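Local coordinates for protein N-acyl-D-glutamate deacylase (PDB 3GIP) that probably hydrolyses N-acyl-D-glutamate to D-glutamate and a carboxylic acid, as a zinc-containing deacylase of the amidohydrolase superfamily, at residues D70-E75 and L115-F121. Numbering follows the deposited sequence.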
ATOM      1  N   ASP A  70       2.793   8.284  -4.029  1.00 15.40           N
ATOM      2  CA  ASP A  70       2.084   9.530  -4.320  1.00 15.87           C
ATOM      3  C   ASP A  70       2.711  10.425  -5.382  1.00 16.45           C
ATOM      4  O   ASP A  70       2.040  10.847  -6.328  1.00 15.80           O
ATOM      5  CB  ASP A  70       1.936  10.359  -3.044  1.00 15.74           C
ATOM      6  CG  ASP A  70       1.148   9.648  -1.975  1.00 17.82           C
ATOM      7  OD1 ASP A  70       0.073  10.164  -1.595  1.00 18.05           O
ATOM      8  OD2 ASP A  70       1.604   8.579  -1.515  1.00 17.46           O
ATOM      9  N   LEU A  71       3.995  10.720  -5.215  1.00 16.42           N
ATOM     10  CA  LEU A  71       4.693  11.618  -6.132  1.00 18.11           C
ATOM     11  C   LEU A  71       5.536  10.942  -7.205  1.00 18.68           C
ATOM     12  O   LEU A  71       6.204  11.621  -7.984  1.00 20.97           O
ATOM     13  CB  LEU A  71       5.589  12.560  -5.328  1.00 20.38           C
ATOM     14  CG  LEU A  71       4.971  13.173  -4.072  1.00 21.74           C
ATOM     15  CD1 LEU A  71       6.047  13.918  -3.299  1.00 23.03           C
ATOM     16  CD2 LEU A  71       3.818  14.092  -4.445  1.00 22.53           C
ATOM     17  N   MET A  72       5.507   9.617  -7.260  1.00 16.96           N
ATOM     18  CA  MET A  72       6.308   8.892  -8.236  1.00 16.88           C
ATOM     19  C   MET A  72       5.773   8.930  -9.659  1.00 16.60           C
ATOM     20  O   MET A  72       6.513   8.692 -10.609  1.00 16.71           O
ATOM     21  CB  MET A  72       6.469   7.435  -7.795  1.00 17.66           C
ATOM     22  CG  MET A  72       7.193   7.286  -6.470  1.00 19.15           C
ATOM     23  SD  MET A  72       8.832   8.034  -6.501  1.00 19.30           S
ATOM     24  CE  MET A  72       8.522   9.563  -5.672  1.00 21.31           C
ATOM     25  N   PHE A  73       4.488   9.223  -9.811  1.00 16.90           N
ATOM     26  CA  PHE A  73       3.894   9.269 -11.137  1.00 19.12           C
ATOM     27  C   PHE A  73       4.486  10.424 -11.942  1.00 20.35           C
ATOM     28  O   PHE A  73       4.392  10.455 -13.167  1.00 24.10           O
ATOM     29  CB  PHE A  73       2.375   9.373 -10.996  1.00 19.45           C
ATOM     30  CG  PHE A  73       1.797   8.322 -10.083  1.00 18.68           C
ATOM     31  CD1 PHE A  73       1.877   6.972 -10.421  1.00 19.63           C
ATOM     32  CD2 PHE A  73       1.248   8.673  -8.855  1.00 17.46           C
ATOM     33  CE1 PHE A  73       1.423   5.987  -9.541  1.00 20.41           C
ATOM     34  CE2 PHE A  73       0.790   7.695  -7.964  1.00 20.12           C
ATOM     35  CZ  PHE A  73       0.881   6.350  -8.309  1.00 19.72           C
ATOM     36  N   VAL A  74       5.114  11.365 -11.246  1.00 23.45           N
ATOM     37  CA  VAL A  74       5.754  12.494 -11.912  1.00 25.32           C
ATOM     38  C   VAL A  74       7.277  12.352 -11.805  1.00 26.10           C
ATOM     39  O   VAL A  74       8.007  12.664 -12.747  1.00 28.04           O
ATOM     40  CB  VAL A  74       5.311  13.852 -11.297  1.00 25.76           C
ATOM     41  CG1 VAL A  74       5.727  13.938  -9.836  1.00 24.77           C
ATOM     42  CG2 VAL A  74       5.914  15.004 -12.093  1.00 28.47           C
ATOM     43  N   GLU A  75       7.749  11.860 -10.663  1.00 25.09           N
ATOM     44  CA  GLU A  75       9.183  11.688 -10.432  1.00 23.68           C
ATOM     45  C   GLU A  75       9.829  10.494 -11.138  1.00 23.46           C
ATOM     46  O   GLU A  75      10.861  10.642 -11.794  1.00 21.48           O
ATOM     47  CB  GLU A  75       9.464  11.590  -8.929  1.00 25.33           C
ATOM     48  CG  GLU A  75       9.261  12.888  -8.171  1.00 26.20           C
ATOM     49  CD  GLU A  75       9.805  12.828  -6.758  1.00 26.49           C
ATOM     50  OE1 GLU A  75      10.914  12.291  -6.577  1.00 27.76           O
ATOM     51  OE2 GLU A  75       9.138  13.332  -5.829  1.00 28.18           O
ATOM     52  N   LEU A 115       7.404  10.273   1.135  1.00 23.12           N
ATOM     53  CA  LEU A 115       6.849  10.614  -0.178  1.00 24.09           C
ATOM     54  C   LEU A 115       7.857  11.045  -1.244  1.00 24.74           C
ATOM     55  O   LEU A 115       7.768  10.620  -2.395  1.00 22.16           O
ATOM     56  CB  LEU A 115       5.810  11.729  -0.033  1.00 25.64           C
ATOM     57  CG  LEU A 115       4.609  11.500   0.886  1.00 27.75           C
ATOM     58  CD1 LEU A 115       3.743  12.751   0.891  1.00 29.50           C
ATOM     59  CD2 LEU A 115       3.808  10.300   0.410  1.00 30.48           C
ATOM     60  N   GLY A 116       8.791  11.912  -0.871  1.00 26.89           N
ATOM     61  CA  GLY A 116       9.778  12.382  -1.833  1.00 28.82           C
ATOM     62  C   GLY A 116      10.037  13.875  -1.734  1.00 29.95           C
ATOM     63  O   GLY A 116       9.558  14.530  -0.808  1.00 31.21           O
ATOM     64  N   GLU A 117      10.777  14.420  -2.699  1.00 30.75           N
ATOM     65  CA  GLU A 117      11.121  15.842  -2.706  1.00 32.84           C
ATOM     66  C   GLU A 117      10.185  16.740  -3.510  1.00 32.28           C
ATOM     67  O   GLU A 117      10.163  17.954  -3.305  1.00 33.10           O
ATOM     68  CB  GLU A 117      12.552  16.024  -3.223  1.00 34.49           C
ATOM     69  CG  GLU A 117      13.619  15.414  -2.330  1.00 38.13           C
ATOM     70  CD  GLU A 117      13.798  16.171  -1.026  1.00 40.17           C
ATOM     71  OE1 GLU A 117      14.564  15.694  -0.161  1.00 43.08           O
ATOM     72  OE2 GLU A 117      13.181  17.246  -0.868  1.00 40.91           O
ATOM     73  N   THR A 118       9.420  16.157  -4.426  1.00 32.17           N
ATOM     74  CA  THR A 118       8.497  16.937  -5.245  1.00 31.92           C
ATOM     75  C   THR A 118       7.555  17.769  -4.383  1.00 30.90           C
ATOM     76  O   THR A 118       6.922  17.249  -3.465  1.00 30.73           O
ATOM     77  CB  THR A 118       7.639  16.027  -6.150  1.00 33.24           C
ATOM     78  OG1 THR A 118       8.484  15.356  -7.090  1.00 36.71           O
ATOM     79  CG2 THR A 118       6.604  16.846  -6.909  1.00 33.84           C
ATOM     80  N   PRO A 119       7.461  19.080  -4.658  1.00 29.93           N
ATOM     81  CA  PRO A 119       6.573  19.948  -3.880  1.00 28.63           C
ATOM     82  C   PRO A 119       5.151  19.397  -3.927  1.00 26.84           C
ATOM     83  O   PRO A 119       4.659  19.021  -4.992  1.00 27.14           O
ATOM     84  CB  PRO A 119       6.700  21.290  -4.594  1.00 29.92           C
ATOM     85  CG  PRO A 119       8.121  21.270  -5.063  1.00 30.60           C
ATOM     86  CD  PRO A 119       8.253  19.869  -5.617  1.00 30.67           C
ATOM     87  N   LEU A 120       4.495  19.346  -2.774  1.00 24.54           N
ATOM     88  CA  LEU A 120       3.138  18.822  -2.709  1.00 23.27           C
ATOM     89  C   LEU A 120       2.135  19.659  -3.493  1.00 23.32           C
ATOM     90  O   LEU A 120       2.361  20.841  -3.759  1.00 23.67           O
ATOM     91  CB  LEU A 120       2.699  18.695  -1.248  1.00 23.05           C
ATOM     92  CG  LEU A 120       3.536  17.704  -0.430  1.00 24.13           C
ATOM     93  CD1 LEU A 120       2.959  17.559   0.971  1.00 23.74           C
ATOM     94  CD2 LEU A 120       3.554  16.357  -1.135  1.00 26.15           C
ATOM     95  N   PHE A 121       1.028  19.028  -3.870  1.00 22.25           N
ATOM     96  CA  PHE A 121      -0.029  19.684  -4.629  1.00 22.08           C
ATOM     97  C   PHE A 121      -0.964  20.457  -3.707  1.00 22.30           C
ATOM     98  O   PHE A 121      -1.167  20.077  -2.554  1.00 22.02           O
ATOM     99  CB  PHE A 121      -0.810  18.639  -5.425  1.00 21.69           C
ATOM    100  CG  PHE A 121      -0.031  18.044  -6.563  1.00 23.72           C
ATOM    101  CD1 PHE A 121      -0.022  18.657  -7.812  1.00 24.69           C
ATOM    102  CD2 PHE A 121       0.723  16.890  -6.378  1.00 24.33           C
ATOM    103  CE1 PHE A 121       0.728  18.128  -8.864  1.00 26.02           C
ATOM    104  CE2 PHE A 121       1.477  16.353  -7.422  1.00 25.29           C
ATOM    105  CZ  PHE A 121       1.480  16.973  -8.667  1.00 25.28           C
TER
HETATM  106  O   HOH W   1       5.759   9.243  -3.637  1.00 17.89           O
HETATM  107  O   HOH W   2      12.294  12.430  -4.426  1.00 26.88           O
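Leu-71 reaches into the curve of the 115-121 loop, and its two methyl groups touch the loop from Leu-115 to Phe-121. Leu-71 CD1 lies 3.9 Å from Leu-115 CB. The same Leu-71 CD1 is 3.4 Å from the carbonyl O of Thr-118. Leu-71 CD2 lies 4.0 Å from Leu-120 CD2, which also touches CD1, and meets the Phe-121 ring obliquely. The Leu-71 and Leu-120 side chains cross at about a right angle. In Leu-71, chi1 of -44° sets CG beside the backbone N, and chi2 of 172° extends CD1 toward Leu-115 and Thr-118.

Beside these methyl contacts, Glu-75 makes the polar link. Its chain runs extended beyond CG and brings Glu-75 OE2 to the backbone N of Thr-118 (3.2 Å). That N-H comes from above the carboxylate plane, 49° out of it. Thr-118 OG1 is modelled very close to the same oxygen, so the details of that second bond are doubtful. Water 2 bridges the other oxygen, OE1, to the backbone N of Glu-117. The carboxylate thus takes up two successive backbone N-H groups, one directly and one through water.

On the buried side, water 1 accepts from Leu-71 N and lies 2.7 Å from Leu-115 O, linking the two backbones. The Met-72 chain bends so that Met-72 CE sits 3.5 Å from Leu-115 O. Leu-115 CD2 packs against the Asp-70 carboxylate.

Further out, Asp-70 is held by Tyr-127 OH at its carbonyl and by weak bonds from Gly-93 and Ala-99 to its carboxylate. Phe-121 packs on Tyr-127 and Ala-130 of helix 124-133. The Leu-115 side chain is about 10 Å from the bound zinc. The contact joins the turn and short helix 72-75 after strand 57-64 to the loop between strand 87-92 and helix 124-133, near the metal site of an amidohydrolase-type TIM barrel.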